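Local coordinates for cytochrome P450 monooxygenase (Rhodococcus sp. ECU0066, PDB 6KBH), which probably oxidises organic substrates as a self-sufficient heme monooxygenase, with FMN and a 2Fe-2S cluster supplying electrons within the same chain, at residues F43-G48 / P429-R434; R59-E64 / V77-E82; G327-W332 / I355-A360. All blocks are in the same frame, centred on the assembly; numbering follows the deposited sequence.

In the fold
Near the N terminus, residues 43-48 form the first half of interaction 1, whose second half, 429-434, arrives only after 380 residues. Within this long loop the other two contacts follow in series. Interaction 2 (59-64 with 77-82) closes a short excursion holding strand 67-69, and interaction 3 (327-332 with 355-360) closes the strand-rich piece after helix 315-325. All three gather around the five-stranded mixed sheet of the P450 part. Phe43 packs on Val77 between interactions 1 and 2. Backbone bonds probably link Ser432 to Ala330 and Arg434 to Ser328, joining 1 to 3, while Ser359 of interaction 3 reaches both Arg62 and Thr79 of interaction 2.

Interaction 1: F43-G48 / P429-R434; sequences FDPFTG and PNTSFR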
loop_
_atom_site.group_PDB
_atom_site.type_symbol
_atom_site.label_atom_id
_atom_site.label_comp_id
_atom_site.label_asym_id
_atom_site.label_seq_id
_atom_site.Cartn_x
_atom_site.Cartn_y
_atom_site.Cartn_z
ATOM N N PHE A 43 -21.301 -28.432 -1.221
ATOM C CA PHE A 43 -20.162 -27.617 -1.615
ATOM C C PHE A 43 -19.246 -28.409 -2.538
ATOM O O PHE A 43 -18.850 -29.537 -2.225
ATOM C CB PHE A 43 -19.396 -27.141 -0.380
ATOM C CG PHE A 43 -18.152 -26.346 -0.697
ATOM C CD1 PHE A 43 -18.243 -25.061 -1.210
ATOM C CD2 PHE A 43 -16.895 -26.880 -0.469
ATOM C CE1 PHE A 43 -17.105 -24.327 -1.497
ATOM C CE2 PHE A 43 -15.748 -26.149 -0.756
ATOM C CZ PHE A 43 -15.856 -24.873 -1.272
ATOM N N ASP A 44 -18.929 -27.822 -3.689
ATOM C CA ASP A 44 -17.937 -28.364 -4.606
ATOM C C ASP A 44 -17.069 -27.227 -5.136
ATOM O O ASP A 44 -17.582 -26.301 -5.779
ATOM C CB ASP A 44 -18.603 -29.111 -5.761
ATOM C CG ASP A 44 -17.601 -29.836 -6.645
ATOM O OD1 ASP A 44 -16.399 -29.842 -6.316
ATOM O OD2 ASP A 44 -18.015 -30.398 -7.675
ATOM N N PRO A 45 -15.759 -27.257 -4.885
ATOM C CA PRO A 45 -14.872 -26.217 -5.420
ATOM C C PRO A 45 -14.455 -26.432 -6.866
ATOM O O PRO A 45 -13.724 -25.596 -7.408
ATOM C CB PRO A 45 -13.653 -26.300 -4.487
ATOM C CG PRO A 45 -13.612 -27.732 -4.073
ATOM C CD PRO A 45 -15.053 -28.183 -3.980
ATOM N N PHE A 46 -14.893 -27.514 -7.509
ATOM C CA PHE A 46 -14.403 -27.855 -8.839
ATOM C C PHE A 46 -15.395 -27.557 -9.955
ATOM O O PHE A 46 -14.986 -27.495 -11.119
ATOM C CB PHE A 46 -14.010 -29.337 -8.891
ATOM C CG PHE A 46 -13.000 -29.727 -7.851
ATOM C CD1 PHE A 46 -11.696 -29.267 -7.927
ATOM C CD2 PHE A 46 -13.355 -30.550 -6.795
ATOM C CE1 PHE A 46 -10.763 -29.622 -6.969
ATOM C CE2 PHE A 46 -12.428 -30.907 -5.834
ATOM C CZ PHE A 46 -11.129 -30.438 -5.920
ATOM N N THR A 47 -16.674 -27.369 -9.639
ATOM C CA THR A 47 -17.665 -27.045 -10.654
ATOM C C THR A 47 -18.760 -26.190 -10.030
ATOM O O THR A 47 -18.856 -26.053 -8.806
ATOM C CB THR A 47 -18.265 -28.310 -11.283
ATOM O OG1 THR A 47 -19.040 -27.954 -12.436
ATOM C CG2 THR A 47 -19.159 -29.019 -10.288
ATOM N N GLY A 48 -19.580 -25.601 -10.893
ATOM C CA GLY A 48 -20.746 -24.870 -10.460
ATOM C C GLY A 48 -20.453 -23.505 -9.869
ATOM O O GLY A 48 -19.589 -22.756 -10.339
ATOM N N PRO A 429 -10.921 -25.526 -13.432
ATOM C CA PRO A 429 -11.449 -26.070 -12.176
ATOM C C PRO A 429 -10.358 -26.437 -11.184
ATOM O O PRO A 429 -9.608 -27.395 -11.396
ATOM C CB PRO A 429 -12.226 -27.312 -12.636
ATOM C CG PRO A 429 -11.545 -27.727 -13.899
ATOM C CD PRO A 429 -11.085 -26.461 -14.560
ATOM N N ASN A 430 -10.273 -25.685 -10.091
ATOM C CA ASN A 430 -9.289 -25.922 -9.043
ATOM C C ASN A 430 -9.748 -25.175 -7.797
ATOM O O ASN A 430 -10.683 -24.369 -7.841
ATOM C CB ASN A 430 -7.881 -25.493 -9.478
ATOM C CG ASN A 430 -7.699 -23.983 -9.509
ATOM O OD1 ASN A 430 -7.657 -23.326 -8.471
ATOM N ND2 ASN A 430 -7.602 -23.427 -10.712
ATOM N N THR A 431 -9.080 -25.457 -6.680
ATOM C CA THR A 431 -9.501 -24.889 -5.409
ATOM C C THR A 431 -8.968 -23.486 -5.163
ATOM O O THR A 431 -9.586 -22.738 -4.398
ATOM C CB THR A 431 -9.067 -25.788 -4.250
ATOM O OG1 THR A 431 -7.653 -25.671 -4.055
ATOM C CG2 THR A 431 -9.423 -27.239 -4.540
ATOM N N SER A 432 -7.851 -23.100 -5.784
ATOM C CA SER A 432 -7.124 -21.948 -5.264
ATOM C C SER A 432 -6.834 -20.837 -6.269
ATOM O O SER A 432 -6.829 -19.661 -5.894
ATOM C CB SER A 432 -5.818 -22.428 -4.634
ATOM O OG SER A 432 -6.086 -23.260 -3.519
ATOM N N PHE A 433 -6.581 -21.165 -7.531
ATOM C CA PHE A 433 -6.179 -20.154 -8.499
ATOM C C PHE A 433 -7.328 -19.803 -9.433
ATOM O O PHE A 433 -8.111 -20.671 -9.832
ATOM C CB PHE A 433 -4.963 -20.615 -9.306
ATOM C CG PHE A 433 -3.659 -20.449 -8.578
ATOM C CD1 PHE A 433 -3.641 -20.050 -7.252
ATOM C CD2 PHE A 433 -2.454 -20.681 -9.217
ATOM C CE1 PHE A 433 -2.450 -19.895 -6.577
ATOM C CE2 PHE A 433 -1.258 -20.526 -8.546
ATOM C CZ PHE A 433 -1.258 -20.136 -7.224
ATOM N N ARG A 434 -7.412 -18.523 -9.790
ATOM C CA ARG A 434 -8.545 -18.000 -10.549
ATOM C C ARG A 434 -8.049 -16.935 -11.519
ATOM O O ARG A 434 -7.559 -15.882 -11.100
ATOM C CB ARG A 434 -9.615 -17.427 -9.619
ATOM C CG ARG A 434 -10.766 -16.777 -10.352
ATOM C CD ARG A 434 -11.964 -16.565 -9.447
ATOM N NE ARG A 434 -13.154 -16.255 -10.230
ATOM C CZ ARG A 434 -13.852 -17.160 -10.908
ATOM N NH1 ARG A 434 -13.491 -18.435 -10.883
ATOM N NH2 ARG A 434 -14.919 -16.791 -11.604
#
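The phenyl ring of Phe46 meets Thr431 obliquely, neither squarely over a face nor at an edge, while Pro429 O lies at its edge, near the ring plane. One face carries Pro45 CG, 3.8 Å above the plane of the Phe46 ring and offset toward its rim. The Thr431 methyl makes the closest side-chain approach to the ring, with Phe46 CE1 to Thr431 CG2 at 3.7 Å. With CG beside the backbone N and anti to the carbonyl carbon (chi1 -56°), Phe46 runs alongside Thr431, both side chains pointing the same way. Pro45 adds to this apolar patch, its CG 4.2 Å from Thr431 CG2. Two carbonyls, Pro45 O and Asn430 O, also approach each other. Both are acceptors and do not bond to each other; Gln51 NE2 gives Asn430 O a hydrogen bond and Pro45 O a weak one.

Each loop is braced by its own polar side chain. Asp44 OD1 takes Phe46 N at 3.0 Å, from above the carboxylate plane. Asn430 OD1 is gripped by two donors, Ser432 N at 2.7 Å and Phe433 N at 2.6 Å, and Asn430 ND2 returns a bond to Phe433 O, so the amide is held at both ends. The contact thus joins two irregular loops of the P450 fold, each shaped by an Asx turn, at Asp44 and at Asn430.

Interaction 2: R59-E64 / V77-E82; sequences RWSRDE and VVTRYE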
loop_
_atom_site.group_PDB
_atom_site.type_symbol
_atom_site.label_atom_id
_atom_site.label_comp_id
_atom_site.label_asym_id
_atom_site.label_seq_id
_atom_site.Cartn_x
_atom_site.Cartn_y
_atom_site.Cartn_z
ATOM N N ARG A 59 -21.685 -16.758 0.010
ATOM C CA ARG A 59 -22.452 -15.785 0.780
ATOM C C ARG A 59 -23.255 -16.467 1.883
ATOM O O ARG A 59 -23.342 -15.956 3.005
ATOM C CB ARG A 59 -23.376 -14.999 -0.151
ATOM C CG ARG A 59 -24.187 -13.906 0.523
ATOM C CD ARG A 59 -23.382 -12.624 0.674
ATOM N NE ARG A 59 -24.214 -11.503 1.106
ATOM C CZ ARG A 59 -24.460 -11.206 2.378
ATOM N NH1 ARG A 59 -23.939 -11.952 3.342
ATOM N NH2 ARG A 59 -25.225 -10.167 2.689
ATOM N N TRP A 60 -23.842 -17.632 1.580
ATOM C CA TRP A 60 -24.606 -18.367 2.583
ATOM C C TRP A 60 -23.729 -18.793 3.753
ATOM O O TRP A 60 -24.216 -18.912 4.883
ATOM C CB TRP A 60 -25.276 -19.590 1.949
ATOM C CG TRP A 60 -24.299 -20.634 1.493
ATOM C CD1 TRP A 60 -23.725 -20.738 0.259
ATOM C CD2 TRP A 60 -23.764 -21.712 2.275
ATOM N NE1 TRP A 60 -22.869 -21.813 0.223
ATOM C CE2 TRP A 60 -22.875 -22.426 1.448
ATOM C CE3 TRP A 60 -23.951 -22.139 3.594
ATOM C CZ2 TRP A 60 -22.179 -23.548 1.894
ATOM C CZ3 TRP A 60 -23.255 -23.251 4.036
ATOM C CH2 TRP A 60 -22.380 -23.942 3.187
ATOM N N SER A 61 -22.439 -19.026 3.508
ATOM C CA SER A 61 -21.553 -19.444 4.588
ATOM C C SER A 61 -21.129 -18.262 5.458
ATOM O O SER A 61 -21.013 -18.398 6.681
ATOM C CB SER A 61 -20.333 -20.168 4.015
ATOM O OG SER A 61 -19.585 -20.798 5.041
ATOM N N ARG A 62 -20.901 -17.091 4.856
ATOM C CA ARG A 62 -20.621 -15.905 5.662
ATOM C C ARG A 62 -21.795 -15.572 6.572
ATOM O O ARG A 62 -21.605 -15.076 7.689
ATOM C CB ARG A 62 -20.289 -14.713 4.757
ATOM C CG ARG A 62 -18.947 -14.831 4.072
ATOM C CD ARG A 62 -18.400 -13.566 3.459
ATOM N NE ARG A 62 -19.172 -13.110 2.310
ATOM C CZ ARG A 62 -19.159 -13.691 1.115
ATOM N NH1 ARG A 62 -18.424 -14.773 0.905
ATOM N NH2 ARG A 62 -19.898 -13.197 0.130
ATOM N N ASP A 63 -23.012 -15.874 6.128
ATOM C CA ASP A 63 -24.192 -15.467 6.874
ATOM C C ASP A 63 -24.536 -16.461 7.975
ATOM O O ASP A 63 -24.679 -16.078 9.141
ATOM C CB ASP A 63 -25.372 -15.284 5.920
ATOM C CG ASP A 63 -25.189 -14.096 4.998
ATOM O OD1 ASP A 63 -24.344 -13.229 5.305
ATOM O OD2 ASP A 63 -25.887 -14.019 3.966
ATOM N N GLU A 64 -24.661 -17.744 7.635
ATOM C CA GLU A 64 -25.239 -18.697 8.570
ATOM C C GLU A 64 -24.323 -19.835 8.996
ATOM O O GLU A 64 -24.623 -20.483 10.005
ATOM C CB GLU A 64 -26.532 -19.290 7.987
ATOM C CG GLU A 64 -27.345 -18.288 7.182
ATOM C CD GLU A 64 -28.532 -18.921 6.495
ATOM O OE1 GLU A 64 -29.337 -19.583 7.184
ATOM O OE2 GLU A 64 -28.656 -18.761 5.263
ATOM N N VAL A 77 -13.862 -25.850 5.596
ATOM C CA VAL A 77 -13.912 -24.603 4.841
ATOM C C VAL A 77 -14.131 -23.450 5.809
ATOM O O VAL A 77 -15.007 -23.519 6.681
ATOM C CB VAL A 77 -15.015 -24.636 3.770
ATOM C CG1 VAL A 77 -14.943 -23.397 2.892
ATOM C CG2 VAL A 77 -14.895 -25.891 2.934
ATOM N N VAL A 78 -13.338 -22.392 5.649
ATOM C CA VAL A 78 -13.386 -21.213 6.505
ATOM C C VAL A 78 -13.650 -20.004 5.624
ATOM O O VAL A 78 -12.959 -19.789 4.622
ATOM C CB VAL A 78 -12.091 -21.042 7.315
ATOM C CG1 VAL A 78 -12.182 -19.816 8.216
ATOM C CG2 VAL A 78 -11.831 -22.292 8.135
ATOM N N THR A 79 -14.638 -19.210 6.011
ATOM C CA THR A 79 -15.323 -18.344 5.074
ATOM C C THR A 79 -15.259 -16.862 5.425
ATOM O O THR A 79 -15.178 -16.048 4.502
ATOM C CB THR A 79 -16.776 -18.829 4.945
ATOM O OG1 THR A 79 -16.811 -19.972 4.076
ATOM C CG2 THR A 79 -17.697 -17.782 4.422
ATOM N N ARG A 80 -15.178 -16.490 6.705
ATOM C CA ARG A 80 -15.244 -15.087 7.100
ATOM C C ARG A 80 -13.856 -14.501 7.388
ATOM O O ARG A 80 -12.927 -15.206 7.790
ATOM C CB ARG A 80 -16.169 -14.927 8.310
ATOM C CG ARG A 80 -17.598 -15.331 7.969
ATOM C CD ARG A 80 -18.664 -14.644 8.802
ATOM N NE ARG A 80 -18.816 -15.241 10.122
ATOM C CZ ARG A 80 -19.972 -15.312 10.773
ATOM N NH1 ARG A 80 -21.080 -14.837 10.218
ATOM N NH2 ARG A 80 -20.023 -15.870 11.973
ATOM N N TYR A 81 -13.741 -13.183 7.197
ATOM C CA TYR A 81 -12.444 -12.520 7.055
ATOM C C TYR A 81 -11.655 -12.489 8.363
ATOM O O TYR A 81 -10.436 -12.706 8.355
ATOM C CB TYR A 81 -12.669 -11.112 6.495
ATOM C CG TYR A 81 -11.495 -10.153 6.543
ATOM C CD1 TYR A 81 -11.225 -9.406 7.681
ATOM C CD2 TYR A 81 -10.697 -9.948 5.422
ATOM C CE1 TYR A 81 -10.176 -8.525 7.721
ATOM C CE2 TYR A 81 -9.639 -9.061 5.457
ATOM C CZ TYR A 81 -9.388 -8.351 6.609
ATOM O OH TYR A 81 -8.343 -7.463 6.664
ATOM N N GLU A 82 -12.319 -12.216 9.490
ATOM C CA GLU A 82 -11.637 -12.326 10.777
ATOM C C GLU A 82 -11.048 -13.723 10.954
ATOM O O GLU A 82 -9.916 -13.875 11.426
ATOM C CB GLU A 82 -12.601 -12.018 11.928
ATOM C CG GLU A 82 -12.949 -10.537 12.214
ATOM C CD GLU A 82 -11.793 -9.560 12.025
ATOM O OE1 GLU A 82 -11.029 -9.343 12.990
ATOM O OE2 GLU A 82 -11.654 -8.993 10.920
#
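Arg80 reaches across to helix 59-64 and bonds to the backbone carbonyl of Arg62. From CB its chain leaves beside the backbone N, and CG comes to 3.8 Å from Arg62 CA, with the two CG atoms of Arg80 and Arg62 also in van der Waals range. CD lies against the peptide, Arg80 CD to Arg62 O being 3.2 Å. A bend about the CG-CD bond (chi3 -79°) turns the tip toward that same oxygen, so that NE and CZ pass near it and NH1 donates to it, with Arg80 NH1 to Arg62 O at 2.6 Å. Seen from the acceptor the bond is well aimed, with a C=O...donor angle of 162°. At the hydrogen it is bent (N-H...acceptor angle 130°), and Arg62 O stands out of the guanidinium plane. Arg365 lies close by with a like charge.

Thr79 makes the second set of contacts, its hydroxyl by a hydrogen bond and its methyl by packing. The hydroxyl donates to Ser61, Thr79 OG1 to Ser61 OG being 3.1 Å, and Ser61 OG is in turn bonded to Glu65 O. The Thr79 methyl meets the Arg62 chain where the two side chains cross at about a right angle, with Thr79 CG2 to Arg62 CG at 3.2 Å. Beyond that crossing the Arg62 guanidinium bonds through NH1 to Ser359 OG and Ala55 O.

The helix 59-64 is consistent with helix A of P450s. It packs against the turn between strand 76-78, which pairs with 67-69 and 352-355 in the mixed sheet, and helix 81-89, for which Arg80 occupies the N-cap position.

Interaction 3: G327-W332 / I355-A360; sequences GSVAAW and IVNSSA. With HEM (protoporphyrin IX containing Fe), chain C.
Trp332 and Ile355 form an antiparallel hydrogen-bonded pair, with Trp332 N to Ile355 O at 2.9 Å and Ile355 N to Trp332 O at 2.8 Å; the regular pairing stops there, but the chains stay close, 327-331 running as loop beside the start of helix 357-360. In the first turn of that helix, Ser358 N donates to Ala330 O at 3.1 Å. The bond is nearly straight at the hydrogen (167°), although the donor stands above the carbonyl plane.

On the sheet face that carries both side chains, Trp332 CB meets Ile355 CG1 at 4.0 Å. Ala331 CB packs against Val356 CG2 (4.3 Å), and the Asn357 side chain crosses that of Val329 at a slant, with Val329 CG1 3.7 Å from Asn357 OD1. Asn357 ND2 is bonded to Leu384 O, which helps fix the amide's rotation.

The layout matches the P450 core: 327-332 leads from helix 315-325, consistent with helix K, into strand 332-336 of the sheet. Its partner, strand 352-355, ends at Ile355, and the chain goes on into the short helix 357-360, probably K'.

Ser328, Val329 and Trp332 line the heme pocket. Trp332 turns its CG away from its own backbone N (chi1 -153°), and the indole reaches the heme, whose methyl CMA lies over one face, while Trp332 NE1 is 3.5 Å from the heme propionate oxygen O1A. Replacing Trp332 with an alanine would probably leave that methyl and the propionate arm without their aromatic neighbour and open a gap beside the heme. From the adjoining loop, Val329 CG2 touches heme CMB at 3.6 Å, and Ser328 CB approaches the same methyl.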
loop_
_atom_site.group_PDB
_atom_site.type_symbol
_atom_site.label_atom_id
_atom_site.label_comp_id
_atom_site.label_asym_id
_atom_site.label_seq_id
_atom_site.Cartn_x
_atom_site.Cartn_y
_atom_site.Cartn_z
ATOM N N GLY A 327 -9.254 -11.512 -6.960
ATOM C CA GLY A 327 -7.865 -11.891 -6.811
ATOM C C GLY A 327 -7.502 -13.131 -7.609
ATOM O O GLY A 327 -8.344 -13.763 -8.243
ATOM N N SER A 328 -6.213 -13.463 -7.575
ATOM C CA SER A 328 -5.704 -14.686 -8.181
ATOM C C SER A 328 -5.779 -15.882 -7.249
ATOM O O SER A 328 -5.514 -17.006 -7.688
ATOM C CB SER A 328 -4.247 -14.504 -8.611
ATOM O OG SER A 328 -4.127 -13.507 -9.601
ATOM N N VAL A 329 -6.114 -15.667 -5.982
ATOM C CA VAL A 329 -6.126 -16.715 -4.973
ATOM C C VAL A 329 -7.550 -16.793 -4.438
ATOM O O VAL A 329 -7.957 -15.984 -3.596
ATOM C CB VAL A 329 -5.115 -16.450 -3.853
ATOM C CG1 VAL A 329 -5.225 -17.505 -2.770
ATOM C CG2 VAL A 329 -3.705 -16.419 -4.422
ATOM N N ALA A 330 -8.321 -17.763 -4.936
ATOM C CA ALA A 330 -9.674 -17.952 -4.432
ATOM C C ALA A 330 -9.665 -18.513 -3.019
ATOM O O ALA A 330 -10.543 -18.182 -2.215
ATOM C CB ALA A 330 -10.461 -18.872 -5.365
ATOM N N ALA A 331 -8.680 -19.345 -2.695
ATOM C CA ALA A 331 -8.591 -19.948 -1.376
ATOM C C ALA A 331 -7.162 -20.411 -1.155
ATOM O O ALA A 331 -6.387 -20.561 -2.101
ATOM C CB ALA A 331 -9.572 -21.118 -1.226
ATOM N N TRP A 332 -6.822 -20.630 0.111
ATOM C CA TRP A 332 -5.504 -21.109 0.493
ATOM C C TRP A 332 -5.683 -22.197 1.542
ATOM O O TRP A 332 -6.807 -22.517 1.942
ATOM C CB TRP A 332 -4.615 -19.964 0.992
ATOM C CG TRP A 332 -3.154 -20.223 0.799
ATOM C CD1 TRP A 332 -2.197 -20.285 1.769
ATOM C CD2 TRP A 332 -2.484 -20.469 -0.443
ATOM N NE1 TRP A 332 -0.972 -20.547 1.209
ATOM C CE2 TRP A 332 -1.121 -20.667 -0.149
ATOM C CE3 TRP A 332 -2.903 -20.541 -1.776
ATOM C CZ2 TRP A 332 -0.172 -20.930 -1.137
ATOM C CZ3 TRP A 332 -1.960 -20.805 -2.758
ATOM C CH2 TRP A 332 -0.611 -20.994 -2.432
ATOM N N ILE A 355 -9.122 -22.005 3.485
ATOM C CA ILE A 355 -9.443 -20.661 3.943
ATOM C C ILE A 355 -9.673 -19.791 2.709
ATOM O O ILE A 355 -8.745 -19.499 1.949
ATOM C CB ILE A 355 -8.351 -20.110 4.871
ATOM C CG1 ILE A 355 -6.971 -20.112 4.203
ATOM C CG2 ILE A 355 -8.287 -20.956 6.137
ATOM C CD1 ILE A 355 -5.822 -19.896 5.170
ATOM N N VAL A 356 -10.922 -19.386 2.496
ATOM C CA VAL A 356 -11.340 -18.802 1.221
ATOM C C VAL A 356 -11.024 -17.311 1.283
ATOM O O VAL A 356 -11.817 -16.501 1.771
ATOM C CB VAL A 356 -12.813 -19.078 0.920
ATOM C CG1 VAL A 356 -13.167 -18.597 -0.474
ATOM C CG2 VAL A 356 -13.112 -20.565 1.065
ATOM N N ASN A 357 -9.836 -16.951 0.779
ATOM C CA ASN A 357 -9.455 -15.546 0.670
ATOM C C ASN A 357 -10.496 -14.755 -0.109
ATOM O O ASN A 357 -10.795 -13.601 0.226
ATOM C CB ASN A 357 -8.093 -15.416 -0.020
ATOM C CG ASN A 357 -7.038 -16.325 0.580
ATOM O OD1 ASN A 357 -7.100 -17.547 0.434
ATOM N ND2 ASN A 357 -6.042 -15.729 1.227
ATOM N N SER A 358 -11.047 -15.360 -1.165
ATOM C CA SER A 358 -12.016 -14.657 -1.996
ATOM C C SER A 358 -13.278 -14.329 -1.210
ATOM O O SER A 358 -13.868 -13.258 -1.386
ATOM C CB SER A 358 -12.355 -15.495 -3.229
ATOM O OG SER A 358 -13.127 -14.746 -4.150
ATOM N N SER A 359 -13.711 -15.242 -0.341
ATOM C CA SER A 359 -14.862 -14.950 0.505
ATOM C C SER A 359 -14.509 -13.910 1.558
ATOM O O SER A 359 -15.302 -13.004 1.832
ATOM C CB SER A 359 -15.373 -16.231 1.161
ATOM O OG SER A 359 -16.373 -15.947 2.120
ATOM N N ALA A 360 -13.320 -14.030 2.153
ATOM C CA ALA A 360 -12.871 -13.068 3.154
ATOM C C ALA A 360 -12.891 -11.648 2.605
ATOM O O ALA A 360 -13.421 -10.730 3.242
ATOM C CB ALA A 360 -11.468 -13.437 3.631
HETATM C CHA HEM C . 3.483 -16.660 -0.562
HETATM C CHB HEM C . -0.364 -14.804 -3.246
HETATM C CHC HEM C . 3.010 -12.758 -6.772
HETATM C CHD HEM C . 6.799 -14.610 -4.084
HETATM C C1A HEM C . 2.244 -16.206 -1.197
HETATM C C2A HEM C . 1.059 -16.630 -0.442
HETATM C C3A HEM C . -0.007 -16.113 -1.181
HETATM C C4A HEM C . 0.638 -15.422 -2.329
HETATM C CMA HEM C . -1.466 -16.244 -0.872
HETATM C CAA HEM C . 0.983 -17.408 0.836
HETATM C CBA HEM C . 0.641 -16.594 2.044
HETATM C CGA HEM C . 0.760 -17.205 3.399
HETATM O O1A HEM C . 0.817 -18.459 3.293
HETATM O O2A HEM C . 0.768 -16.297 4.275
HETATM C C1B HEM C . 0.153 -14.084 -4.451
HETATM C C2B HEM C . -0.721 -13.380 -5.498
HETATM C C3B HEM C . 0.342 -12.739 -6.595
HETATM C C4B HEM C . 1.720 -13.131 -6.096
HETATM C CMB HEM C . -2.210 -13.301 -5.517
HETATM C CAB HEM C . 0.030 -11.961 -7.828
HETATM C CBB HEM C . -0.868 -10.780 -7.702
HETATM C C1C HEM C . 4.242 -13.242 -6.087
HETATM C C2C HEM C . 5.399 -12.828 -6.836
HETATM C C3C HEM C . 6.461 -13.330 -6.117
HETATM C C4C HEM C . 5.829 -14.000 -4.990
HETATM C CMC HEM C . 5.441 -12.032 -8.099
HETATM C CAC HEM C . 7.915 -13.174 -6.439
HETATM C CBC HEM C . 8.711 -14.327 -6.936
HETATM C C1D HEM C . 6.064 -15.261 -2.992
HETATM C C2D HEM C . 6.982 -15.917 -2.004
HETATM C C3D HEM C . 5.947 -16.566 -0.894
HETATM C C4D HEM C . 4.591 -16.180 -1.412
HETATM C CMD HEM C . 8.469 -15.959 -2.047
HETATM C CAD HEM C . 6.301 -17.332 0.331
HETATM C CBD HEM C . 6.762 -16.512 1.491
HETATM C CGD HEM C . 6.720 -17.153 2.830
HETATM O O1D HEM C . 5.959 -18.148 2.759
HETATM O O2D HEM C . 7.436 -16.522 3.649
HETATM N NA HEM C . 2.013 -15.466 -2.363
HETATM N NB HEM C . 1.609 -13.878 -4.762
HETATM N NC HEM C . 4.482 -13.968 -4.942
HETATM N ND HEM C . 4.559 -15.320 -2.707
HETATM FE FE HEM C . 3.054 -14.714 -3.837
#